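Local coordinates for protein esterase (uncultured bacterium FLS12, PDB 4RGY) that hydrolyses ester bonds as a low-temperature-active alkaline esterase, probably a member of the alpha/beta-hydrolase clan, at residues H50-D55 with V81-Y86; A147-A152 with A252-V257; K207-C212 with M237-P242; E215-E220 with G243-G248. All coordinates share one frame; numbering follows the deposited sequence.

Contact 1: H50-D55 with V81-Y86; sequences HGLSDD and VHRSFY
His50 and Leu52 meet Val81, Arg83 and Tyr86 in a largely polar loop-to-loop contact, where the chain leaves two neighbouring parallel strands, 45-49 and 75-79. The imidazole is held at both nitrogens. ND1 donates to Gly51 O at 2.8 Å, which leaves NE2 to accept from Val81 N at 2.9 Å along a nearly straight bond (166°). With CG turned between the backbone N and the carbonyl carbon (chi1 67°), the ring reaches across to the second loop. Its faces are occupied too: Asp54 O lies over one, toward its rim, and Tyr86 OH over the centre of the other. Tyr86 OH also donates to His50 O at 2.8 Å. In alpha/beta hydrolases the loop after the strand equivalent to 45-49 commonly contributes to the oxyanion hole, and Leu52 here lies near the presumed catalytic triad. Its CD1 rests over one face of the Arg83 guanidinium, 3.7 Å from CZ, while Arg83 itself is salt-bridged to Glu173 and bonds Gly15 of a second subunit. Water 2 bridges the two loops, donating to Asp54 O and accepting from His82 N, each at 2.9 Å.

Contact 2: A147-A152 with A252-V257; sequences ASLSGA and AQIQRV
Leu149 lays its two methyl groups over one side of helix 247-260, overlapping Gln253, Ile254 and Val257. CD2 does most of the touching: it sits 3.8 Å from Gln253 CB and also comes close to the backbone N and CD1 of Ile254. The other branch, CD1, faces Val257 CG2 at 4.3 Å. CG stands beside the backbone N, opposite the carbonyl carbon (chi1 -63°), a setting that spreads the fork across a full turn of the helix. Two residues earlier on the same face of the strand, Ala147 brings CB to 3.8 Å from Val257 CG1, so Val257 offers one methyl to each strand residue. Gln253 enters only through its aliphatic root; a bend at chi2 turns the amide from Leu149, and its side chain also packs on Tyr209 and Cys211. Strand 147-149 and helix 252-257 run almost antiparallel, at 166°, with axes 9.9 Å apart. This is a helix packed on a central sheet, as in alpha/beta hydrolases: the strand is bonded through its backbone to strands 120-125 and 207-213 on its two sides, and the helix covers one face. Where side chain meets side chain the approach is carbon to carbon, which implies cohesion by burial and shape, with directional bonds such as the Arg256 to Glu239 salt bridge left to the surroundings.

Contact 3: K207-C212 with M237-P242; sequences KLYQCC and MYEESP
Tyr209 and Glu239 form the polar side-chain link between strands 207-212 and 237-241: OH of Tyr209 donates to Glu239 OE1 at 2.7 Å, coming from above the carboxylate plane, with ring and carboxylate 67° apart. Because CG lies opposite the backbone N (chi1 177°), the ring runs along the neighbouring strand, and its CD2 also touches Met237 CG at 3.6 Å. On the other face of the sheet, the amide of Gln210 stands at the edge of the Tyr238 ring, OE1 to CD1 3.5 Å, the two planes nearly perpendicular. Beneath these side chains lies a parallel backbone ladder. Gln210 N donates to Met237 O at 2.9 Å and Gln210 O accepts from Glu239 N at 3.0 Å; Met237 N to Leu208 O and Cys212 N to Glu239 O extend the pattern. Further out, Arg256 forms a salt bridge with Glu239 OE2, Asn222 O receives Gln210 NE2, and Tyr238 OH and Tyr219 OH both meet Glu240 OE1. An alanine at Tyr209 removes ring and hydroxyl, and would probably leave Glu239 with one partner fewer and open a gap beside Met237. The two strands are the flanks of a beta-alpha-beta unit in which helix 219-232 makes the crossover, ending the sheet of this chain at strand 236-241.

Contact 4: E215-E220 with G243-G248; sequences EDFLYE and GEHEWG
Hydrogen bonds join Glu215 and Asp216 to the loop at Gly243-His245. Glu215 grips Gly243 twice: its N donates to Gly243 O at 2.9 Å, and its OE1 accepts from Gly243 N at 2.9 Å. Asp216 OD2 takes His245 ND1 at 2.8 Å through its syn lone pair; the bond lies in the imidazole plane, although carboxylate and ring stand 89° apart. The same oxygen receives water 3, which also donates to Glu244 O. Asp216 OD1 accepts from Leu218 N at 2.8 Å, closing an Asx turn that holds the carboxylate against rotation. Apolar and aromatic contacts complete the setting. Phe217 directs its edge at one face of His245 in a T-shaped stack, centroids 5.0 Å apart and planes at 84°, with CE1 of Phe217 3.5 Å from CG of His245. Leu218 CD1 approaches CE1 of the His245 imidazole at 3.7 Å. An alanine in place of Asp216 takes away the acceptor of both His245 ND1 and Leu218 N, and would probably leave the imidazole freer to turn. With ND1 committed to Asp216, the ring directs NE2 to Ser126 OG, a weak bond; the chain of acid, imidazole and hydroxyl is consistent with the charge relay of a Ser-His-Asp catalytic triad.

In the fold
Contact 4 holds the presumed acid and base of the triad, and each of the other three touches it. Contacts 2 and 3 are the closest pair, with centres about 7 Å apart on neighbouring strands of one sheet; Ser150 N and Cys211 O, 2.8 Å apart, probably bond between them. Contact 2 reaches contact 4 through Ser150, whose O lies 3.4 Å from His245 CE1. Contact 3 meets it through Glu240 and Tyr219, and its two strands lead into the two loops of contact 4. Contact 1, centred about 17 Å from the centre of contact 4, touches it where Asp54 packs on Trp247.

Contact 1: H50-D55 with V81-Y86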
loop_
_atom_site.group_PDB
_atom_site.type_symbol
_atom_site.label_atom_id
_atom_site.label_comp_id
_atom_site.label_asym_id
_atom_site.label_seq_id
_atom_site.Cartn_x
_atom_site.Cartn_y
_atom_site.Cartn_z
ATOM N N HIS A 50 -9.749 9.765 -12.548
ATOM C CA HIS A 50 -8.616 9.428 -13.421
ATOM C C HIS A 50 -8.977 9.374 -14.899
ATOM O O HIS A 50 -10.145 9.418 -15.277
ATOM C CB HIS A 50 -7.949 8.114 -12.987
ATOM C CG HIS A 50 -8.799 6.886 -13.164
ATOM N ND1 HIS A 50 -9.160 6.389 -14.403
ATOM C CD2 HIS A 50 -9.343 6.045 -12.252
ATOM C CE1 HIS A 50 -9.884 5.292 -14.240
ATOM N NE2 HIS A 50 -10.015 5.067 -12.943
ATOM N N GLY A 51 -7.949 9.270 -15.738
ATOM C CA GLY A 51 -8.155 9.212 -17.174
ATOM C C GLY A 51 -8.168 7.810 -17.763
ATOM O O GLY A 51 -8.242 6.801 -17.034
ATOM N N LEU A 52 -8.156 7.737 -19.094
ATOM C CA LEU A 52 -8.234 6.453 -19.781
ATOM C C LEU A 52 -6.931 5.682 -19.639
ATOM O O LEU A 52 -5.883 6.170 -20.036
ATOM C CB LEU A 52 -8.589 6.659 -21.262
ATOM C CG LEU A 52 -8.619 5.412 -22.148
ATOM C CD1 LEU A 52 -9.682 4.445 -21.662
ATOM C CD2 LEU A 52 -8.851 5.804 -23.610
ATOM N N SER A 53 -7.047 4.471 -19.093
ATOM C CA SER A 53 -5.943 3.551 -18.753
ATOM C C SER A 53 -5.386 3.758 -17.350
ATOM O O SER A 53 -4.555 2.970 -16.904
ATOM C CB SER A 53 -4.799 3.514 -19.789
ATOM O OG SER A 53 -3.888 4.600 -19.629
ATOM N N ASP A 54 -5.847 4.797 -16.648
ATOM C CA ASP A 54 -5.343 5.078 -15.305
ATOM C C ASP A 54 -6.078 4.271 -14.245
ATOM O O ASP A 54 -7.133 3.678 -14.506
ATOM C CB ASP A 54 -5.530 6.555 -14.963
ATOM C CG ASP A 54 -4.718 7.483 -15.834
ATOM O OD1 ASP A 54 -3.628 7.093 -16.304
ATOM O OD2 ASP A 54 -5.162 8.639 -16.036
ATOM N N ASP A 55 -5.514 4.285 -13.035
ATOM C CA ASP A 55 -6.211 3.773 -11.858
ATOM C C ASP A 55 -6.274 4.849 -10.763
ATOM O O ASP A 55 -6.000 6.038 -11.027
ATOM C CB ASP A 55 -5.580 2.464 -11.352
ATOM C CG ASP A 55 -4.146 2.647 -10.854
ATOM O OD1 ASP A 55 -3.680 3.793 -10.718
ATOM O OD2 ASP A 55 -3.471 1.632 -10.604
ATOM N N VAL A 81 -12.136 3.306 -11.956
ATOM C CA VAL A 81 -13.264 2.827 -12.754
ATOM C C VAL A 81 -12.849 2.052 -13.999
ATOM O O VAL A 81 -13.661 1.867 -14.919
ATOM C CB VAL A 81 -14.217 3.964 -13.178
ATOM C CG1 VAL A 81 -14.743 4.687 -11.944
ATOM C CG2 VAL A 81 -13.510 4.937 -14.128
ATOM N N HIS A 82 -11.594 1.611 -14.033
ATOM C CA HIS A 82 -11.093 0.826 -15.161
ATOM C C HIS A 82 -11.313 1.575 -16.481
ATOM O O HIS A 82 -11.201 2.801 -16.497
ATOM C CB HIS A 82 -11.699 -0.575 -15.116
ATOM C CG HIS A 82 -11.497 -1.233 -13.789
ATOM N ND1 HIS A 82 -12.505 -1.888 -13.115
ATOM C CD2 HIS A 82 -10.410 -1.280 -12.981
ATOM C CE1 HIS A 82 -12.039 -2.331 -11.961
ATOM N NE2 HIS A 82 -10.772 -1.974 -11.855
ATOM N N ARG A 83 -11.611 0.883 -17.579
ATOM C CA ARG A 83 -11.757 1.553 -18.869
ATOM C C ARG A 83 -13.236 1.716 -19.220
ATOM O O ARG A 83 -13.678 1.353 -20.310
ATOM C CB ARG A 83 -11.003 0.794 -19.968
ATOM C CG ARG A 83 -9.489 0.729 -19.762
ATOM C CD ARG A 83 -8.819 -0.143 -20.825
ATOM N NE ARG A 83 -9.107 0.360 -22.168
ATOM C CZ ARG A 83 -8.327 1.212 -22.831
ATOM N NH1 ARG A 83 -7.185 1.637 -22.296
ATOM N NH2 ARG A 83 -8.683 1.626 -24.041
ATOM N N SER A 84 -13.996 2.293 -18.294
ATOM C CA SER A 84 -15.456 2.301 -18.390
ATOM C C SER A 84 -16.084 3.607 -18.850
ATOM O O SER A 84 -17.282 3.652 -19.105
ATOM C CB SER A 84 -16.032 2.009 -17.021
ATOM O OG SER A 84 -15.736 3.069 -16.131
ATOM N N PHE A 85 -15.297 4.670 -18.939
ATOM C CA PHE A 85 -15.865 5.982 -19.214
ATOM C C PHE A 85 -16.989 6.353 -18.229
ATOM O O PHE A 85 -17.908 7.080 -18.587
ATOM C CB PHE A 85 -16.324 6.103 -20.685
ATOM C CG PHE A 85 -15.322 6.784 -21.559
ATOM C CD1 PHE A 85 -14.243 6.079 -22.082
ATOM C CD2 PHE A 85 -15.425 8.141 -21.821
ATOM C CE1 PHE A 85 -13.298 6.717 -22.859
ATOM C CE2 PHE A 85 -14.483 8.786 -22.607
ATOM C CZ PHE A 85 -13.424 8.069 -23.129
ATOM N N TYR A 86 -16.893 5.886 -16.985
ATOM C CA TYR A 86 -17.856 6.303 -15.955
ATOM C C TYR A 86 -19.286 5.992 -16.403
ATOM O O TYR A 86 -20.214 6.762 -16.163
ATOM C CB TYR A 86 -17.650 7.800 -15.614
ATOM C CG TYR A 86 -16.236 8.025 -15.117
ATOM C CD1 TYR A 86 -15.917 7.877 -13.775
ATOM C CD2 TYR A 86 -15.207 8.329 -16.003
ATOM C CE1 TYR A 86 -14.618 8.036 -13.319
ATOM C CE2 TYR A 86 -13.900 8.495 -15.556
ATOM C CZ TYR A 86 -13.615 8.342 -14.211
ATOM O OH TYR A 86 -12.332 8.465 -13.741
HETATM O O HOH W 1 -8.573 3.408 -16.984
HETATM O O HOH W 2 -8.877 1.801 -13.055
#

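Contact 2: A147-A152 with A252-V257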
loop_
_atom_site.group_PDB
_atom_site.type_symbol
_atom_site.label_atom_id
_atom_site.label_comp_id
_atom_site.label_asym_id
_atom_site.label_seq_id
_atom_site.Cartn_x
_atom_site.Cartn_y
_atom_site.Cartn_z
ATOM N N ALA A 147 -15.398 20.091 -12.873
ATOM C CA ALA A 147 -14.300 20.594 -13.691
ATOM C C ALA A 147 -13.727 19.518 -14.593
ATOM O O ALA A 147 -13.461 18.386 -14.141
ATOM C CB ALA A 147 -13.199 21.146 -12.800
ATOM N N SER A 148 -13.535 19.863 -15.864
ATOM C CA SER A 148 -12.910 18.960 -16.820
ATOM C C SER A 148 -11.557 19.470 -17.293
ATOM O O SER A 148 -11.430 20.621 -17.726
ATOM C CB SER A 148 -13.825 18.754 -18.025
ATOM O OG SER A 148 -13.152 18.072 -19.079
ATOM N N LEU A 149 -10.544 18.606 -17.214
ATOM C CA LEU A 149 -9.199 18.930 -17.687
ATOM C C LEU A 149 -8.877 18.052 -18.884
ATOM O O LEU A 149 -8.836 16.826 -18.756
ATOM C CB LEU A 149 -8.158 18.712 -16.582
ATOM C CG LEU A 149 -8.272 19.570 -15.320
ATOM C CD1 LEU A 149 -9.318 18.992 -14.370
ATOM C CD2 LEU A 149 -6.928 19.652 -14.610
ATOM N N SER A 150 -8.693 18.671 -20.050
ATOM C CA SER A 150 -8.401 17.932 -21.278
ATOM C C SER A 150 -9.383 16.785 -21.461
ATOM O O SER A 150 -8.987 15.630 -21.681
ATOM C CB SER A 150 -6.968 17.401 -21.239
ATOM O OG SER A 150 -6.070 18.436 -20.879
ATOM N N GLY A 151 -10.670 17.110 -21.378
ATOM C CA GLY A 151 -11.695 16.085 -21.320
ATOM C C GLY A 151 -12.037 15.462 -22.658
ATOM O O GLY A 151 -11.927 16.104 -23.709
ATOM N N ALA A 152 -12.439 14.195 -22.619
ATOM C CA ALA A 152 -12.992 13.522 -23.793
ATOM C C ALA A 152 -14.480 13.861 -23.838
ATOM O O ALA A 152 -15.338 13.057 -23.476
ATOM C CB ALA A 152 -12.778 12.012 -23.686
ATOM N N ALA A 252 -0.127 21.425 -13.358
ATOM C CA ALA A 252 -0.262 22.875 -13.350
ATOM C C ALA A 252 -1.730 23.279 -13.261
ATOM O O ALA A 252 -2.113 24.118 -12.445
ATOM C CB ALA A 252 0.373 23.470 -14.602
ATOM N N GLN A 253 -2.559 22.679 -14.106
ATOM C CA GLN A 253 -3.953 23.089 -14.188
ATOM C C GLN A 253 -4.779 22.750 -12.950
ATOM O O GLN A 253 -5.714 23.484 -12.613
ATOM C CB GLN A 253 -4.615 22.502 -15.432
ATOM C CG GLN A 253 -4.092 23.093 -16.722
ATOM C CD GLN A 253 -4.250 24.589 -16.757
ATOM O OE1 GLN A 253 -3.267 25.325 -16.771
ATOM N NE2 GLN A 253 -5.495 25.057 -16.759
ATOM N N ILE A 254 -4.458 21.654 -12.264
ATOM C CA ILE A 254 -5.259 21.288 -11.094
ATOM C C ILE A 254 -5.137 22.339 -9.982
ATOM O O ILE A 254 -6.076 22.549 -9.210
ATOM C CB ILE A 254 -4.955 19.856 -10.580
ATOM C CG1 ILE A 254 -6.093 19.343 -9.690
ATOM C CG2 ILE A 254 -3.631 19.802 -9.832
ATOM C CD1 ILE A 254 -7.442 19.233 -10.398
ATOM N N GLN A 255 -3.999 23.032 -9.933
ATOM C CA GLN A 255 -3.829 24.143 -8.988
ATOM C C GLN A 255 -4.808 25.284 -9.280
ATOM O O GLN A 255 -5.362 25.886 -8.359
ATOM C CB GLN A 255 -2.391 24.654 -9.017
ATOM C CG GLN A 255 -1.386 23.620 -8.523
ATOM C CD GLN A 255 0.030 24.064 -8.766
ATOM O OE1 GLN A 255 0.523 24.977 -8.098
ATOM N NE2 GLN A 255 0.693 23.439 -9.731
ATOM N N ARG A 256 -5.044 25.553 -10.562
ATOM C CA ARG A 256 -5.991 26.592 -10.955
ATOM C C ARG A 256 -7.413 26.150 -10.636
ATOM O O ARG A 256 -8.224 26.935 -10.151
ATOM C CB ARG A 256 -5.835 26.918 -12.436
ATOM C CG ARG A 256 -4.427 27.386 -12.799
ATOM C CD ARG A 256 -4.349 27.823 -14.252
ATOM N NE ARG A 256 -5.273 28.917 -14.531
ATOM C CZ ARG A 256 -5.003 30.202 -14.322
ATOM N NH1 ARG A 256 -3.827 30.568 -13.818
ATOM N NH2 ARG A 256 -5.910 31.126 -14.607
ATOM N N VAL A 257 -7.715 24.880 -10.877
ATOM C CA VAL A 257 -9.028 24.361 -10.528
ATOM C C VAL A 257 -9.274 24.468 -9.023
ATOM O O VAL A 257 -10.357 24.870 -8.596
ATOM C CB VAL A 257 -9.205 22.908 -10.994
ATOM C CG1 VAL A 257 -10.452 22.287 -10.371
ATOM C CG2 VAL A 257 -9.281 22.855 -12.522
#

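Contact 3: K207-C212 with M237-P242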
loop_
_atom_site.group_PDB
_atom_site.type_symbol
_atom_site.label_atom_id
_atom_site.label_comp_id
_atom_site.label_asym_id
_atom_site.label_seq_id
_atom_site.Cartn_x
_atom_site.Cartn_y
_atom_site.Cartn_z
ATOM N N LYS A 207 -20.927 25.385 -10.448
ATOM C CA LYS A 207 -19.847 26.112 -11.096
ATOM C C LYS A 207 -19.194 25.125 -12.065
ATOM O O LYS A 207 -19.006 23.955 -11.715
ATOM C CB LYS A 207 -18.836 26.579 -10.045
ATOM C CG LYS A 207 -18.196 27.924 -10.351
ATOM C CD LYS A 207 -17.170 28.309 -9.288
ATOM C CE LYS A 207 -16.582 29.678 -9.602
ATOM N NZ LYS A 207 -15.517 30.049 -8.640
ATOM N N LEU A 208 -18.883 25.568 -13.280
ATOM C CA LEU A 208 -18.385 24.658 -14.320
ATOM C C LEU A 208 -17.078 25.148 -14.902
ATOM O O LEU A 208 -16.931 26.331 -15.204
ATOM C CB LEU A 208 -19.431 24.497 -15.432
ATOM C CG LEU A 208 -20.731 23.840 -14.968
ATOM C CD1 LEU A 208 -21.856 24.080 -15.965
ATOM C CD2 LEU A 208 -20.562 22.340 -14.721
ATOM N N TYR A 209 -16.125 24.233 -15.061
ATOM C CA TYR A 209 -14.786 24.565 -15.520
ATOM C C TYR A 209 -14.394 23.618 -16.636
ATOM O O TYR A 209 -14.637 22.408 -16.558
ATOM C CB TYR A 209 -13.779 24.470 -14.352
ATOM C CG TYR A 209 -12.332 24.727 -14.722
ATOM C CD1 TYR A 209 -11.562 23.741 -15.322
ATOM C CD2 TYR A 209 -11.725 25.955 -14.448
ATOM C CE1 TYR A 209 -10.242 23.971 -15.668
ATOM C CE2 TYR A 209 -10.396 26.189 -14.782
ATOM C CZ TYR A 209 -9.664 25.195 -15.396
ATOM O OH TYR A 209 -8.347 25.414 -15.745
ATOM N N GLN A 210 -13.744 24.164 -17.649
ATOM C CA GLN A 210 -13.203 23.371 -18.739
ATOM C C GLN A 210 -11.858 23.921 -19.161
ATOM O O GLN A 210 -11.739 25.120 -19.418
ATOM C CB GLN A 210 -14.147 23.420 -19.942
ATOM C CG GLN A 210 -13.598 22.732 -21.183
ATOM C CD GLN A 210 -14.403 23.009 -22.450
ATOM O OE1 GLN A 210 -15.299 23.860 -22.474
ATOM N NE2 GLN A 210 -14.082 22.287 -23.508
ATOM N N CYS A 211 -10.840 23.066 -19.256
ATOM C CA CYS A 211 -9.586 23.491 -19.871
ATOM C C CYS A 211 -9.036 22.431 -20.812
ATOM O O CYS A 211 -9.412 21.263 -20.736
ATOM C CB CYS A 211 -8.538 23.882 -18.814
ATOM S SG CYS A 211 -7.728 22.473 -17.966
ATOM N N CYS A 212 -8.124 22.836 -21.686
ATOM C CA CYS A 212 -7.431 21.883 -22.554
ATOM C C CYS A 212 -6.141 22.478 -23.098
ATOM O O CYS A 212 -6.076 23.680 -23.388
ATOM C CB CYS A 212 -8.338 21.458 -23.716
ATOM S SG CYS A 212 -7.729 20.034 -24.636
ATOM N N MET A 237 -16.042 28.587 -16.837
ATOM C CA MET A 237 -14.699 29.118 -16.913
ATOM C C MET A 237 -13.976 28.230 -17.907
ATOM O O MET A 237 -13.865 27.018 -17.686
ATOM C CB MET A 237 -14.009 29.077 -15.546
ATOM C CG MET A 237 -12.514 29.325 -15.603
ATOM S SD MET A 237 -12.089 30.980 -16.170
ATOM C CE MET A 237 -12.970 31.977 -14.975
ATOM N N TYR A 238 -13.534 28.810 -19.017
ATOM C CA TYR A 238 -12.781 28.076 -20.032
ATOM C C TYR A 238 -11.352 28.591 -20.089
ATOM O O TYR A 238 -11.130 29.802 -20.162
ATOM C CB TYR A 238 -13.416 28.205 -21.432
ATOM C CG TYR A 238 -12.573 27.529 -22.497
ATOM C CD1 TYR A 238 -12.693 26.164 -22.735
ATOM C CD2 TYR A 238 -11.623 28.244 -23.233
ATOM C CE1 TYR A 238 -11.911 25.531 -23.686
ATOM C CE2 TYR A 238 -10.826 27.609 -24.189
ATOM C CZ TYR A 238 -10.979 26.254 -24.404
ATOM O OH TYR A 238 -10.213 25.590 -25.345
ATOM N N GLU A 239 -10.380 27.681 -20.081
ATOM C CA GLU A 239 -8.977 28.062 -20.179
ATOM C C GLU A 239 -8.263 27.164 -21.163
ATOM O O GLU A 239 -8.542 25.969 -21.234
ATOM C CB GLU A 239 -8.294 27.955 -18.809
ATOM C CG GLU A 239 -8.922 28.800 -17.720
ATOM C CD GLU A 239 -8.050 28.925 -16.478
ATOM O OE1 GLU A 239 -7.395 27.940 -16.071
ATOM O OE2 GLU A 239 -8.028 30.029 -15.903
ATOM N N GLU A 240 -7.328 27.730 -21.911
ATOM C CA GLU A 240 -6.495 26.940 -22.799
ATOM C C GLU A 240 -5.115 27.573 -22.818
ATOM O O GLU A 240 -4.971 28.765 -22.530
ATOM C CB GLU A 240 -7.086 26.883 -24.209
ATOM C CG GLU A 240 -7.066 28.218 -24.938
ATOM C CD GLU A 240 -7.590 28.117 -26.361
ATOM O OE1 GLU A 240 -8.457 27.265 -26.635
ATOM O OE2 GLU A 240 -7.121 28.901 -27.215
ATOM N N SER A 241 -4.109 26.772 -23.149
ATOM C CA SER A 241 -2.717 27.214 -23.174
ATOM C C SER A 241 -1.918 26.073 -23.792
ATOM O O SER A 241 -2.457 24.985 -23.972
ATOM C CB SER A 241 -2.223 27.543 -21.759
ATOM O OG SER A 241 -2.317 26.422 -20.896
ATOM N N PRO A 242 -0.640 26.308 -24.139
ATOM C CA PRO A 242 0.128 25.213 -24.741
ATOM C C PRO A 242 0.175 23.966 -23.866
ATOM O O PRO A 242 0.344 24.062 -22.648
ATOM C CB PRO A 242 1.527 25.816 -24.874
ATOM C CG PRO A 242 1.271 27.268 -25.062
ATOM C CD PRO A 242 0.114 27.575 -24.162
#

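Contact 4: E215-E220 with G243-G248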
loop_
_atom_site.group_PDB
_atom_site.type_symbol
_atom_site.label_atom_id
_atom_site.label_comp_id
_atom_site.label_asym_id
_atom_site.label_seq_id
_atom_site.Cartn_x
_atom_site.Cartn_y
_atom_site.Cartn_z
ATOM N N GLU A 215 -2.388 21.572 -27.958
ATOM C CA GLU A 215 -1.817 20.518 -28.800
ATOM C C GLU A 215 -2.343 19.125 -28.458
ATOM O O GLU A 215 -1.878 18.128 -29.005
ATOM C CB GLU A 215 -0.285 20.528 -28.732
ATOM C CG GLU A 215 0.370 21.759 -29.352
ATOM C CD GLU A 215 0.155 23.007 -28.525
ATOM O OE1 GLU A 215 0.543 23.000 -27.342
ATOM O OE2 GLU A 215 -0.413 23.987 -29.054
ATOM N N ASP A 216 -3.323 19.063 -27.563
ATOM C CA ASP A 216 -3.945 17.801 -27.184
ATOM C C ASP A 216 -4.736 17.260 -28.365
ATOM O O ASP A 216 -5.344 18.025 -29.112
ATOM C CB ASP A 216 -4.884 18.050 -25.996
ATOM C CG ASP A 216 -5.272 16.775 -25.253
ATOM O OD1 ASP A 216 -5.804 15.840 -25.882
ATOM O OD2 ASP A 216 -5.044 16.724 -24.019
ATOM N N PHE A 217 -4.739 15.941 -28.540
ATOM C CA PHE A 217 -5.551 15.335 -29.591
ATOM C C PHE A 217 -7.031 15.639 -29.381
ATOM O O PHE A 217 -7.807 15.657 -30.338
ATOM C CB PHE A 217 -5.299 13.820 -29.704
ATOM C CG PHE A 217 -5.787 13.018 -28.530
ATOM C CD1 PHE A 217 -5.293 13.248 -27.253
ATOM C CD2 PHE A 217 -6.708 11.996 -28.713
ATOM C CE1 PHE A 217 -5.734 12.512 -26.181
ATOM C CE2 PHE A 217 -7.150 11.247 -27.648
ATOM C CZ PHE A 217 -6.661 11.500 -26.378
ATOM N N LEU A 218 -7.408 15.913 -28.134
ATOM C CA LEU A 218 -8.799 16.201 -27.795
ATOM C C LEU A 218 -9.140 17.688 -27.891
ATOM O O LEU A 218 -10.252 18.092 -27.535
ATOM C CB LEU A 218 -9.112 15.696 -26.380
ATOM C CG LEU A 218 -9.101 14.178 -26.224
ATOM C CD1 LEU A 218 -9.147 13.781 -24.749
ATOM C CD2 LEU A 218 -10.258 13.561 -26.999
ATOM N N TYR A 219 -8.207 18.501 -28.378
ATOM C CA TYR A 219 -8.435 19.945 -28.401
ATOM C C TYR A 219 -9.656 20.334 -29.238
ATOM O O TYR A 219 -10.486 21.131 -28.795
ATOM C CB TYR A 219 -7.198 20.698 -28.891
ATOM C CG TYR A 219 -7.406 22.196 -28.942
ATOM C CD1 TYR A 219 -7.603 22.927 -27.782
ATOM C CD2 TYR A 219 -7.431 22.875 -30.155
ATOM C CE1 TYR A 219 -7.803 24.289 -27.818
ATOM C CE2 TYR A 219 -7.617 24.247 -30.201
ATOM C CZ TYR A 219 -7.810 24.945 -29.030
ATOM O OH TYR A 219 -8.009 26.308 -29.051
ATOM N N GLU A 220 -9.768 19.776 -30.438
ATOM C CA GLU A 220 -10.879 20.115 -31.325
ATOM C C GLU A 220 -12.228 19.785 -30.691
ATOM O O GLU A 220 -13.158 20.597 -30.761
ATOM C CB GLU A 220 -10.725 19.436 -32.693
ATOM C CG GLU A 220 -9.589 20.002 -33.543
ATOM C CD GLU A 220 -8.210 19.807 -32.914
ATOM O OE1 GLU A 220 -7.972 18.749 -32.281
ATOM O OE2 GLU A 220 -7.368 20.724 -33.041
ATOM N N GLY A 243 0.010 22.805 -24.486
ATOM C CA GLY A 243 0.010 21.571 -23.728
ATOM C C GLY A 243 -0.510 20.388 -24.506
ATOM O O GLY A 243 -1.250 20.526 -25.484
ATOM N N GLU A 244 -0.102 19.210 -24.056
ATOM C CA GLU A 244 -0.537 17.953 -24.628
ATOM C C GLU A 244 -1.290 17.145 -23.572
ATOM O O GLU A 244 -1.542 17.633 -22.461
ATOM C CB GLU A 244 0.670 17.175 -25.152
ATOM C CG GLU A 244 1.535 17.973 -26.128
ATOM C CD GLU A 244 2.637 17.142 -26.749
ATOM O OE1 GLU A 244 3.490 16.630 -25.998
ATOM O OE2 GLU A 244 2.649 17.001 -27.989
ATOM N N HIS A 245 -1.635 15.912 -23.918
ATOM C CA HIS A 245 -2.351 15.018 -23.007
ATOM C C HIS A 245 -1.346 14.351 -22.084
ATOM O O HIS A 245 -1.008 13.176 -22.255
ATOM C CB HIS A 245 -3.115 13.958 -23.805
ATOM C CG HIS A 245 -4.335 13.428 -23.111
ATOM N ND1 HIS A 245 -5.480 14.175 -22.957
ATOM C CD2 HIS A 245 -4.593 12.220 -22.549
ATOM C CE1 HIS A 245 -6.394 13.456 -22.329
ATOM N NE2 HIS A 245 -5.881 12.265 -22.069
ATOM N N GLU A 246 -0.869 15.104 -21.108
ATOM C CA GLU A 246 0.170 14.611 -20.226
ATOM C C GLU A 246 0.110 15.301 -18.878
ATOM O O GLU A 246 -0.480 16.380 -18.731
ATOM C CB GLU A 246 1.552 14.759 -20.877
ATOM C CG GLU A 246 1.957 16.185 -21.188
ATOM C CD GLU A 246 2.632 16.865 -20.014
ATOM O OE1 GLU A 246 2.442 18.088 -19.837
ATOM O OE2 GLU A 246 3.375 16.183 -19.278
ATOM N N TRP A 247 0.766 14.689 -17.899
ATOM C CA TRP A 247 0.589 15.048 -16.501
ATOM C C TRP A 247 1.241 16.349 -16.037
ATOM O O TRP A 247 0.813 16.915 -15.032
ATOM C CB TRP A 247 0.979 13.869 -15.601
ATOM C CG TRP A 247 -0.082 12.833 -15.591
ATOM C CD1 TRP A 247 -0.131 11.688 -16.338
ATOM C CD2 TRP A 247 -1.276 12.859 -14.811
ATOM N NE1 TRP A 247 -1.291 10.996 -16.056
ATOM C CE2 TRP A 247 -2.010 11.702 -15.126
ATOM C CE3 TRP A 247 -1.795 13.750 -13.868
ATOM C CZ2 TRP A 247 -3.240 11.420 -14.540
ATOM C CZ3 TRP A 247 -3.013 13.465 -13.284
ATOM C CH2 TRP A 247 -3.718 12.306 -13.613
ATOM N N GLY A 248 2.271 16.817 -16.745
ATOM C CA GLY A 248 2.812 18.139 -16.471
ATOM C C GLY A 248 1.728 19.202 -16.575
ATOM O O GLY A 248 1.581 20.054 -15.699
HETATM O O HOH W 3 -4.144 18.842 -22.736
#